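Local coordinates for extracellular solute-binding protein family 1 (PDB 5IXP) that probably captures a solute outside the cell and hands it to an ABC transporter for import, at residues L45-L49 / K68-K72; D57-V63 / G272-P278; P115-R121 / A233-G239; G253-V259 / Y329-V335. All coordinates share one frame; numbering follows the deposited sequence.

Interaction 1: L45-L49 / K68-K72; sequences LETNL and KYLAK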
# COMPACT_ATOMS: atom_id res chain seq x y z
N LEU A 45 -16.47 -11.03 5.36
CA LEU A 45 -16.26 -10.12 6.48
C LEU A 45 -17.50 -9.29 6.75
O LEU A 45 -18.04 -9.29 7.86
CB LEU A 45 -15.06 -9.23 6.15
CG LEU A 45 -14.11 -8.73 7.22
CD1 LEU A 45 -13.75 -9.86 8.16
CD2 LEU A 45 -12.88 -8.20 6.51
N GLU A 46 -17.96 -8.58 5.72
CA GLU A 46 -19.12 -7.70 5.86
C GLU A 46 -20.35 -8.49 6.27
O GLU A 46 -21.08 -8.10 7.19
CB GLU A 46 -19.39 -6.96 4.55
CG GLU A 46 -18.25 -6.11 4.08
CD GLU A 46 -18.58 -5.36 2.80
OE1 GLU A 46 -19.65 -5.64 2.21
OE2 GLU A 46 -17.78 -4.50 2.39
N THR A 47 -20.60 -9.62 5.59
CA THR A 47 -21.81 -10.39 5.84
C THR A 47 -21.80 -11.00 7.23
O THR A 47 -22.82 -10.98 7.93
CB THR A 47 -21.95 -11.49 4.79
OG1 THR A 47 -22.10 -10.89 3.50
CG2 THR A 47 -23.16 -12.35 5.09
N ASN A 48 -20.66 -11.55 7.65
CA ASN A 48 -20.58 -12.25 8.92
C ASN A 48 -20.56 -11.27 10.09
O ASN A 48 -21.13 -11.56 11.14
CB ASN A 48 -19.34 -13.14 8.93
CG ASN A 48 -19.43 -14.26 7.92
OD1 ASN A 48 -20.52 -14.55 7.42
ND2 ASN A 48 -18.31 -14.88 7.60
N LEU A 49 -19.90 -10.13 9.91
CA LEU A 49 -19.93 -9.11 10.95
C LEU A 49 -21.35 -8.64 11.20
O LEU A 49 -21.77 -8.47 12.35
CB LEU A 49 -19.02 -7.92 10.58
CG LEU A 49 -18.68 -6.92 11.69
CD1 LEU A 49 -17.90 -7.57 12.81
CD2 LEU A 49 -17.92 -5.72 11.13
N LYS A 68 -13.14 1.24 7.09
CA LYS A 68 -14.54 0.88 7.26
C LYS A 68 -14.77 0.19 8.59
O LYS A 68 -15.85 0.30 9.18
CB LYS A 68 -14.98 0.00 6.09
CG LYS A 68 -16.42 -0.49 6.17
CD LYS A 68 -16.96 -0.86 4.79
CE LYS A 68 -18.26 -1.66 4.90
NZ LYS A 68 -18.75 -2.14 3.57
N TYR A 69 -13.77 -0.52 9.11
CA TYR A 69 -13.96 -1.27 10.34
C TYR A 69 -13.47 -0.52 11.57
O TYR A 69 -13.92 -0.84 12.67
CB TYR A 69 -13.31 -2.65 10.20
CG TYR A 69 -14.03 -3.37 9.09
CD1 TYR A 69 -15.28 -3.91 9.31
CD2 TYR A 69 -13.51 -3.41 7.81
CE1 TYR A 69 -15.98 -4.54 8.28
CE2 TYR A 69 -14.20 -4.03 6.78
CZ TYR A 69 -15.43 -4.59 7.03
OH TYR A 69 -16.12 -5.19 6.02
N LEU A 70 -12.61 0.48 11.40
CA LEU A 70 -12.37 1.42 12.49
C LEU A 70 -13.68 2.06 12.93
O LEU A 70 -13.91 2.28 14.12
CB LEU A 70 -11.36 2.48 12.07
CG LEU A 70 -9.90 2.02 11.87
CD1 LEU A 70 -9.06 3.10 11.19
CD2 LEU A 70 -9.27 1.60 13.18
N ALA A 71 -14.57 2.35 11.97
CA ALA A 71 -15.87 2.91 12.32
C ALA A 71 -16.78 1.90 13.00
O ALA A 71 -17.79 2.30 13.58
CB ALA A 71 -16.55 3.47 11.07
N LYS A 72 -16.43 0.61 12.95
CA LYS A 72 -17.18 -0.44 13.62
C LYS A 72 -16.37 -1.08 14.73
O LYS A 72 -16.51 -2.28 15.00
CB LYS A 72 -17.62 -1.50 12.61
CG LYS A 72 -18.54 -0.98 11.53
CD LYS A 72 -18.82 -2.06 10.50
CE LYS A 72 -19.97 -1.66 9.60
NZ LYS A 72 -21.23 -1.46 10.38
O HOH W 1 -15.88 -3.81 3.79

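Interaction 2: D57-V63 / G272-P278; sequences DIEAMEV and GSYLTVP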
# COMPACT_ATOMS: atom_id res chain seq x y z
N ASP A 57 -11.81 -16.58 14.10
CA ASP A 57 -11.28 -15.98 15.33
C ASP A 57 -10.27 -14.90 15.02
O ASP A 57 -10.18 -13.91 15.77
CB ASP A 57 -10.65 -17.06 16.20
CG ASP A 57 -11.64 -18.11 16.62
OD1 ASP A 57 -12.48 -17.81 17.49
OD2 ASP A 57 -11.58 -19.23 16.06
N ILE A 58 -9.47 -15.07 13.97
CA ILE A 58 -8.57 -14.03 13.47
C ILE A 58 -8.99 -13.75 12.04
O ILE A 58 -9.04 -14.66 11.21
CB ILE A 58 -7.09 -14.47 13.52
CG1 ILE A 58 -6.66 -14.72 14.97
CG2 ILE A 58 -6.18 -13.39 12.86
CD1 ILE A 58 -5.28 -15.43 15.09
N GLU A 59 -9.31 -12.48 11.75
CA GLU A 59 -9.69 -12.05 10.40
C GLU A 59 -8.62 -11.12 9.85
O GLU A 59 -8.36 -10.06 10.44
CB GLU A 59 -11.05 -11.34 10.41
CG GLU A 59 -12.26 -12.27 10.66
CD GLU A 59 -12.72 -13.01 9.40
OE1 GLU A 59 -12.16 -12.75 8.32
OE2 GLU A 59 -13.64 -13.86 9.50
N ALA A 60 -8.04 -11.49 8.71
CA ALA A 60 -7.07 -10.61 8.07
C ALA A 60 -7.79 -9.47 7.36
O ALA A 60 -8.90 -9.63 6.84
CB ALA A 60 -6.20 -11.37 7.06
N MSE A 61 -7.13 -8.32 7.34
CA MSE A 61 -7.69 -7.10 6.79
C MSE A 61 -6.59 -6.33 6.07
O MSE A 61 -5.54 -6.06 6.66
CB MSE A 61 -8.28 -6.25 7.91
CG MSE A 61 -9.49 -5.46 7.55
SE MSE A 61 -10.42 -5.03 9.16
CE MSE A 61 -11.63 -6.51 9.43
N GLU A 62 -6.82 -5.98 4.81
CA GLU A 62 -5.87 -5.12 4.11
C GLU A 62 -6.05 -3.67 4.57
O GLU A 62 -7.15 -3.24 4.95
CB GLU A 62 -6.05 -5.22 2.58
CG GLU A 62 -4.75 -5.08 1.80
CD GLU A 62 -4.53 -3.69 1.19
OE1 GLU A 62 -5.45 -2.85 1.25
OE2 GLU A 62 -3.44 -3.44 0.65
N VAL A 63 -4.94 -2.93 4.54
CA VAL A 63 -4.98 -1.57 5.08
C VAL A 63 -5.97 -0.70 4.32
O VAL A 63 -6.53 0.25 4.89
CB VAL A 63 -3.57 -0.94 5.10
CG1 VAL A 63 -3.04 -0.73 3.67
CG2 VAL A 63 -3.60 0.36 5.91
N GLY A 272 -0.26 -3.73 2.42
CA GLY A 272 -0.00 -4.35 3.70
C GLY A 272 -1.29 -4.61 4.47
O GLY A 272 -2.35 -4.04 4.19
N SER A 273 -1.21 -5.50 5.45
CA SER A 273 -2.42 -5.99 6.09
C SER A 273 -2.27 -6.01 7.60
O SER A 273 -1.26 -5.57 8.16
CB SER A 273 -2.79 -7.39 5.56
OG SER A 273 -3.05 -7.35 4.17
N TYR A 274 -3.32 -6.51 8.26
CA TYR A 274 -3.46 -6.58 9.71
C TYR A 274 -4.20 -7.86 10.06
O TYR A 274 -5.01 -8.36 9.28
CB TYR A 274 -4.27 -5.39 10.30
CG TYR A 274 -3.57 -4.07 10.13
CD1 TYR A 274 -3.69 -3.36 8.95
CD2 TYR A 274 -2.77 -3.56 11.13
CE1 TYR A 274 -3.03 -2.17 8.76
CE2 TYR A 274 -2.10 -2.35 10.96
CZ TYR A 274 -2.25 -1.66 9.78
OH TYR A 274 -1.59 -0.47 9.59
N LEU A 275 -3.90 -8.39 11.24
CA LEU A 275 -4.71 -9.44 11.84
C LEU A 275 -5.62 -8.81 12.89
O LEU A 275 -5.15 -8.03 13.74
CB LEU A 275 -3.84 -10.53 12.46
CG LEU A 275 -2.81 -11.16 11.50
CD1 LEU A 275 -2.08 -12.30 12.22
CD2 LEU A 275 -3.48 -11.67 10.23
N THR A 276 -6.91 -9.12 12.83
CA THR A 276 -7.90 -8.58 13.76
C THR A 276 -8.62 -9.74 14.45
O THR A 276 -8.61 -10.87 13.97
CB THR A 276 -8.94 -7.69 13.06
OG1 THR A 276 -9.81 -8.50 12.24
CG2 THR A 276 -8.26 -6.62 12.21
N VAL A 277 -9.25 -9.43 15.58
CA VAL A 277 -9.97 -10.44 16.35
C VAL A 277 -11.39 -9.92 16.60
O VAL A 277 -11.59 -9.05 17.45
CB VAL A 277 -9.27 -10.76 17.68
CG1 VAL A 277 -10.11 -11.75 18.52
CG2 VAL A 277 -7.84 -11.31 17.43
N PRO A 278 -12.38 -10.43 15.87
CA PRO A 278 -13.77 -9.98 16.10
C PRO A 278 -14.24 -10.34 17.50
O PRO A 278 -13.80 -11.32 18.10
CB PRO A 278 -14.57 -10.76 15.04
CG PRO A 278 -13.59 -11.20 14.04
CD PRO A 278 -12.29 -11.41 14.78

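Interaction 3: P115-R121 / A233-G239; sequences PEAICYR and ATMACPG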
# COMPACT_ATOMS: atom_id res chain seq x y z
N PRO A 115 6.39 -0.33 1.50
CA PRO A 115 7.13 0.93 1.45
C PRO A 115 7.60 1.21 0.03
O PRO A 115 8.03 0.31 -0.69
CB PRO A 115 8.31 0.70 2.40
CG PRO A 115 8.56 -0.78 2.29
CD PRO A 115 7.16 -1.39 2.18
N GLU A 116 7.49 2.47 -0.38
CA GLU A 116 7.60 2.82 -1.79
C GLU A 116 8.91 3.51 -2.12
O GLU A 116 9.37 4.39 -1.38
CB GLU A 116 6.45 3.71 -2.22
CG GLU A 116 5.10 2.99 -2.17
CD GLU A 116 3.98 3.88 -2.57
OE1 GLU A 116 3.58 4.74 -1.76
OE2 GLU A 116 3.50 3.73 -3.71
N ALA A 117 9.48 3.14 -3.26
CA ALA A 117 10.61 3.83 -3.86
C ALA A 117 10.18 4.33 -5.24
O ALA A 117 9.00 4.26 -5.60
CB ALA A 117 11.82 2.90 -3.94
N ILE A 118 11.13 4.85 -6.01
CA ILE A 118 10.89 5.13 -7.42
C ILE A 118 11.70 4.13 -8.24
O ILE A 118 12.93 4.12 -8.17
CB ILE A 118 11.26 6.57 -7.82
CG1 ILE A 118 10.42 7.61 -7.05
CG2 ILE A 118 11.06 6.75 -9.32
CD1 ILE A 118 8.90 7.51 -7.29
N CYS A 119 11.02 3.26 -8.97
CA CYS A 119 11.74 2.47 -9.95
C CYS A 119 11.77 3.23 -11.27
O CYS A 119 10.96 4.12 -11.53
CB CYS A 119 11.11 1.08 -10.13
SG CYS A 119 9.38 1.06 -10.63
N TYR A 120 12.75 2.90 -12.09
CA TYR A 120 12.95 3.66 -13.32
C TYR A 120 13.67 2.85 -14.39
O TYR A 120 14.40 1.90 -14.10
CB TYR A 120 13.73 4.97 -13.06
CG TYR A 120 15.14 4.76 -12.54
CD1 TYR A 120 15.38 4.51 -11.19
CD2 TYR A 120 16.23 4.82 -13.40
CE1 TYR A 120 16.67 4.32 -10.71
CE2 TYR A 120 17.53 4.63 -12.94
CZ TYR A 120 17.74 4.38 -11.59
OH TYR A 120 19.02 4.19 -11.11
N ARG A 121 13.44 3.26 -15.63
CA ARG A 121 14.04 2.63 -16.81
C ARG A 121 15.39 3.27 -17.06
O ARG A 121 15.48 4.37 -17.62
CB ARG A 121 13.10 2.77 -18.00
CG ARG A 121 11.88 1.84 -17.95
CD ARG A 121 12.25 0.43 -18.44
NE ARG A 121 12.74 0.47 -19.82
CZ ARG A 121 11.96 0.38 -20.90
NH1 ARG A 121 10.64 0.23 -20.77
NH2 ARG A 121 12.50 0.44 -22.10
N ALA A 233 8.60 5.49 -18.15
CA ALA A 233 9.97 5.41 -17.66
C ALA A 233 10.11 5.30 -16.14
O ALA A 233 11.19 4.95 -15.67
CB ALA A 233 10.78 6.63 -18.12
N THR A 234 9.06 5.62 -15.37
CA THR A 234 9.13 5.53 -13.91
C THR A 234 7.81 4.99 -13.36
O THR A 234 6.76 5.05 -14.01
CB THR A 234 9.39 6.88 -13.23
OG1 THR A 234 8.22 7.71 -13.34
CG2 THR A 234 10.59 7.61 -13.85
N MSE A 235 7.88 4.48 -12.13
CA MSE A 235 6.69 4.15 -11.34
C MSE A 235 6.94 4.39 -9.85
O MSE A 235 8.04 4.14 -9.36
CB MSE A 235 6.27 2.68 -11.51
CG MSE A 235 5.56 2.33 -12.80
SE MSE A 235 4.70 0.59 -12.52
CE MSE A 235 3.23 1.21 -11.33
N ALA A 236 5.91 4.86 -9.14
CA ALA A 236 5.92 4.78 -7.69
C ALA A 236 5.78 3.32 -7.31
O ALA A 236 4.87 2.63 -7.78
CB ALA A 236 4.80 5.62 -7.08
N CYS A 237 6.68 2.84 -6.47
CA CYS A 237 7.04 1.42 -6.46
C CYS A 237 7.14 0.86 -5.05
O CYS A 237 8.20 0.93 -4.42
CB CYS A 237 8.37 1.25 -7.19
SG CYS A 237 8.90 -0.36 -7.64
N PRO A 238 6.07 0.26 -4.51
CA PRO A 238 6.22 -0.53 -3.28
C PRO A 238 7.11 -1.73 -3.55
O PRO A 238 7.19 -2.24 -4.67
CB PRO A 238 4.79 -0.95 -2.93
CG PRO A 238 4.09 -0.99 -4.27
CD PRO A 238 4.69 0.17 -5.05
N GLY A 239 7.78 -2.19 -2.49
CA GLY A 239 8.66 -3.35 -2.62
C GLY A 239 8.01 -4.52 -3.34
O GLY A 239 8.63 -5.16 -4.19

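Interaction 4: G253-V259 / Y329-V335; sequences GKGKWDV and YFNNAPV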
# COMPACT_ATOMS: atom_id res chain seq x y z
N GLY A 253 12.59 -6.61 -20.37
CA GLY A 253 13.02 -5.69 -19.34
C GLY A 253 14.37 -5.97 -18.73
O GLY A 253 14.84 -5.16 -17.93
N LYS A 254 15.01 -7.09 -19.08
CA LYS A 254 16.31 -7.41 -18.51
C LYS A 254 17.32 -6.31 -18.83
O LYS A 254 17.42 -5.85 -19.97
CB LYS A 254 16.82 -8.75 -19.04
CG LYS A 254 16.01 -9.93 -18.53
CD LYS A 254 16.79 -11.24 -18.59
CE LYS A 254 16.08 -12.33 -17.80
NZ LYS A 254 15.99 -12.03 -16.34
N GLY A 255 18.06 -5.89 -17.80
CA GLY A 255 19.04 -4.83 -17.96
C GLY A 255 18.47 -3.44 -18.06
O GLY A 255 19.24 -2.48 -18.24
N LYS A 256 17.15 -3.27 -17.94
CA LYS A 256 16.55 -1.96 -18.18
C LYS A 256 15.99 -1.28 -16.94
O LYS A 256 15.71 -0.08 -17.00
CB LYS A 256 15.43 -2.08 -19.22
CG LYS A 256 15.93 -2.44 -20.61
CD LYS A 256 14.79 -2.55 -21.61
CE LYS A 256 15.32 -2.94 -22.99
NZ LYS A 256 14.21 -3.34 -23.89
N TRP A 257 15.82 -2.00 -15.83
CA TRP A 257 15.17 -1.44 -14.65
C TRP A 257 16.15 -1.28 -13.49
O TRP A 257 17.11 -2.05 -13.33
CB TRP A 257 13.99 -2.31 -14.19
CG TRP A 257 12.72 -2.13 -14.97
CD1 TRP A 257 12.25 -2.93 -15.97
CD2 TRP A 257 11.76 -1.08 -14.80
NE1 TRP A 257 11.04 -2.45 -16.43
CE2 TRP A 257 10.72 -1.32 -15.73
CE3 TRP A 257 11.67 0.03 -13.96
CZ2 TRP A 257 9.61 -0.48 -15.84
CZ3 TRP A 257 10.57 0.86 -14.07
CH2 TRP A 257 9.55 0.60 -15.00
N ASP A 258 15.91 -0.24 -12.68
CA ASP A 258 16.64 -0.02 -11.44
C ASP A 258 15.66 0.59 -10.45
O ASP A 258 14.52 0.90 -10.78
CB ASP A 258 17.86 0.90 -11.65
CG ASP A 258 19.02 0.56 -10.71
OD1 ASP A 258 18.77 0.11 -9.56
OD2 ASP A 258 20.18 0.75 -11.14
N VAL A 259 16.11 0.75 -9.21
CA VAL A 259 15.27 1.39 -8.21
C VAL A 259 16.12 2.36 -7.41
O VAL A 259 17.26 2.05 -7.04
CB VAL A 259 14.57 0.35 -7.30
CG1 VAL A 259 15.57 -0.53 -6.61
CG2 VAL A 259 13.68 1.05 -6.28
N TYR A 329 17.34 -8.77 -11.03
CA TYR A 329 16.63 -8.21 -12.18
C TYR A 329 16.74 -6.70 -12.22
O TYR A 329 16.93 -6.11 -13.29
CB TYR A 329 15.16 -8.64 -12.15
CG TYR A 329 14.39 -8.32 -13.42
CD1 TYR A 329 14.26 -9.26 -14.42
CD2 TYR A 329 13.79 -7.08 -13.60
CE1 TYR A 329 13.55 -8.99 -15.58
CE2 TYR A 329 13.07 -6.79 -14.75
CZ TYR A 329 12.96 -7.75 -15.74
OH TYR A 329 12.25 -7.50 -16.89
N PHE A 330 16.62 -6.05 -11.06
CA PHE A 330 16.70 -4.59 -10.97
C PHE A 330 18.15 -4.14 -10.75
O PHE A 330 18.48 -3.44 -9.79
CB PHE A 330 15.78 -4.08 -9.87
CG PHE A 330 14.34 -4.05 -10.28
CD1 PHE A 330 13.58 -5.20 -10.26
CD2 PHE A 330 13.76 -2.86 -10.71
CE1 PHE A 330 12.25 -5.18 -10.65
CE2 PHE A 330 12.43 -2.84 -11.10
CZ PHE A 330 11.68 -4.00 -11.08
N ASN A 331 19.01 -4.55 -11.68
CA ASN A 331 20.42 -4.13 -11.71
C ASN A 331 21.12 -4.41 -10.39
O ASN A 331 21.95 -3.63 -9.91
CB ASN A 331 20.53 -2.64 -12.09
CG ASN A 331 21.96 -2.22 -12.43
OD1 ASN A 331 22.71 -2.99 -13.02
ND2 ASN A 331 22.33 -1.01 -12.04
N ASN A 332 20.79 -5.55 -9.77
CA ASN A 332 21.39 -5.96 -8.50
C ASN A 332 21.21 -4.89 -7.43
O ASN A 332 22.10 -4.65 -6.62
CB ASN A 332 22.88 -6.28 -8.67
CG ASN A 332 23.11 -7.57 -9.41
OD1 ASN A 332 22.55 -8.60 -9.05
ND2 ASN A 332 23.93 -7.52 -10.44
N ALA A 333 20.05 -4.24 -7.43
CA ALA A 333 19.81 -3.19 -6.46
C ALA A 333 19.79 -3.78 -5.05
O ALA A 333 19.29 -4.89 -4.84
CB ALA A 333 18.49 -2.46 -6.74
N PRO A 334 20.34 -3.06 -4.06
CA PRO A 334 20.29 -3.53 -2.66
C PRO A 334 18.92 -3.26 -2.04
O PRO A 334 18.75 -2.40 -1.16
CB PRO A 334 21.42 -2.71 -2.01
CG PRO A 334 21.38 -1.40 -2.79
CD PRO A 334 21.03 -1.77 -4.20
N VAL A 335 17.92 -4.00 -2.51
CA VAL A 335 16.53 -3.66 -2.17
C VAL A 335 16.25 -3.85 -0.68
O VAL A 335 15.38 -3.17 -0.13
CB VAL A 335 15.54 -4.47 -3.03
CG1 VAL A 335 15.66 -4.07 -4.49
CG2 VAL A 335 15.79 -5.99 -2.86
O HOH W 2 15.95 -4.93 -15.52
O HOH W 3 18.31 -7.29 -15.45
O HOH W 4 18.58 -3.73 -14.79

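Interaction 1: L45-L49 / K68-K72
Glu-46 and Tyr-69 lie 9.4 Å apart between their CA atoms, and Leu-49 and Lys-72 are spaced almost the same, so the two segments stay well separated and meet through long side chains. The Tyr-69 ring spans most of this gap. Its CG stands beside the backbone N and anti to the carbonyl carbon (chi1 -63°), which sends the ring between Glu-46 and Leu-49. Leu-49 comes in at the ring edge, near its plane, with CD2 3.6 Å from Tyr-69 CE1; the two side chains slide past each other in opposite directions. The same methyl, Leu-49 CD2, also meets the aliphatic part of Lys-72, 3.8 Å from Lys-72 CD. Helix 38-51 connects strand 28-34 to strand 58-62, a beta-alpha-beta crossover of the first lobe of the solute-binding fold, and helix 66-70 follows directly; Leu-45 and Tyr-69 both rest on Met-61 of strand 58-62. At the more polar end the extended Glu-46 chain crosses the tyrosine at about a right angle, its carboxylate plane turned 46° from the ring, and Glu-46 CG sits only 3.0 Å from Tyr-69 OH, a tight approach. Lys-68, its chain stretched out beyond CG, reaches over to form a salt bridge, with NZ 2.8 Å from Glu-46 OE2, although as a hydrogen bond its geometry is weak. The same oxygen also accepts a short hydrogen bond from a water, and this water lies 2.6 Å from Tyr-69 OH, to which it is likewise hydrogen-bonded.

Interaction 2: D57-V63 / G272-P278
Glu-59 pairs with Thr-276, and Met-61 (selenomethionine) with Tyr-274, as the hydrogen-bonded pairs of two antiparallel strands; Ala-60 with Leu-275 and Glu-62 with Ser-273 are the non-hydrogen-bonded ones. Backbone bonds continue to Val-63 N, 2.8 Å from Gly-272 O. Glu-59 O is gripped twice, by Thr-276 N at 2.9 Å, well above the carbonyl plane, and by Thr-276 OG1 at 2.8 Å, closer to that plane. The hydroxyl gets there because OG1 stands between the backbone N and the carbonyl carbon (chi1 70°). A valine here would probably leave Glu-59 O with the backbone N-H alone and set nothing polar in the hydroxyl's place. The buried Asp-57 O has no hydrogen-bond partner in the model; Val-277 CA makes a CA-H...O contact with it and Pro-278 CD packs against it. Among apolar contacts, Ile-58 CG2 reaches Leu-275 CB at 3.7 Å on the side covered by helix 284-294, and Val-63 CG2 lies at the edge of the Tyr-274 ring, 3.9 Å from CE1. In the first lobe the strand order 28-34, 2-8, 58-62, 269-276, 108-121, with 269-276 alone antiparallel, is that of type II periplasmic binding proteins.

Interaction 3: P115-R121 / A233-G239
Cys-119 and Met-235 (selenomethionine), like Ala-117 and Cys-237, form hydrogen-bonded pairs of an antiparallel strand couple whose segments have N-to-C directions 143° apart. Strand 108-121 passes from one lobe of the solute-binding fold into the other, where it meets strand 232-238. The pairing is closed at its ends by Arg-121 N, 2.8 Å from Ala-233 O, and by a longer bond from Gly-239 N to Pro-115 O. Ala-117 N approaches Cys-237 O at 2.8 Å from well above the carbonyl plane, yet its N-H points almost straight at the oxygen (171°). Glu-116, Ile-118 and Tyr-120 share one face with Thr-234, Ala-236 and Pro-238; Glu-116 lies alongside Pro-238, pointing the same way, with its CG 3.7 Å from Pro-238 N. On the opposite face the two cysteines sit diagonally, and from helix 241-249 Ile-245 touches both and Leu-242 touches Cys-237. A disulfide between them has been observed in this protein, but Cys-119 is modelled in two conformers. In the one described, SG lies between the backbone N and the carbonyl carbon, and Cys-119 SG stays 3.3 Å from Cys-237 SG, too far for a covalent bond.

Interaction 4: G253-V259 / Y329-V335
Asp-258 OD2 accepts Asn-331 ND2 at 2.9 Å and also forms a salt bridge with Arg-122. The amide nitrogen comes from above the carboxylate plane, 43° out of it, while the oxygen lies close to the plane of the amide; the two flat groups stand almost perpendicular. The other oxygen accepts from Val-259 N, 2.8 Å from Asp-258 OD1, on its anti side and pairs with Arg-134, so the whole carboxylate is fixed in rotation. With alanine in place of Asp-258, Arg-122 and Arg-134 would probably lose their shared counter-charge and the Asn-331 amide would be set free to turn. Strand 257-260 lies next to strand 108-121 in the sheet of the second lobe, and the facing residues belong to the loop that leads into helix 335-344, with an inverse gamma turn centred on Phe-330. Beside this turn Trp-257 and Phe-330 run side by side, Trp-257 CB touching Phe-330 CE2 at 3.5 Å; the five-membered ring of Trp-257 and the Phe-330 ring meet obliquely, planes 49° apart. Because Tyr-329 CG is anti to the backbone N (chi1 -170°), the ring reaches back to Gly-253. Its hydroxyl, hydrogen-bonded to Gly-250 O, lies 3.1 Å from Gly-253 CA, where a beta carbon would collide with it. Trp-257 CD1 and Lys-254 NZ both come to the edge of the tyrosine ring, the latter 3.8 Å from Tyr-329 CD1. Water joins the backbones here: one molecule accepts from Gly-255 N at 2.7 Å and donates to Tyr-329 O. Farther along, Val-259 CG1 packs on Ala-333 CB at 3.5 Å.

The four contacts fall into two neighbouring pairs, one in each lobe. Interactions 1 and 2 have centres about 11 Å apart and touch where helix 38-51 and helix 66-70 pack on strand 58-62. Interactions 3 and 4, also about 11 Å apart between centres, share the border of strands 108-121 and 257-260, where Tyr-120 N probably bonds to Asp-258 O. The centres of interactions 1 and 4 are about 40 Å apart. Strand 108-121, beside 269-276 in the mixed sheet, links the pairs. Interaction 3 is nested within the loop closed by interaction 2, so the chain leaves the first lobe, builds much of the second and returns, as in two-lobed binding proteins.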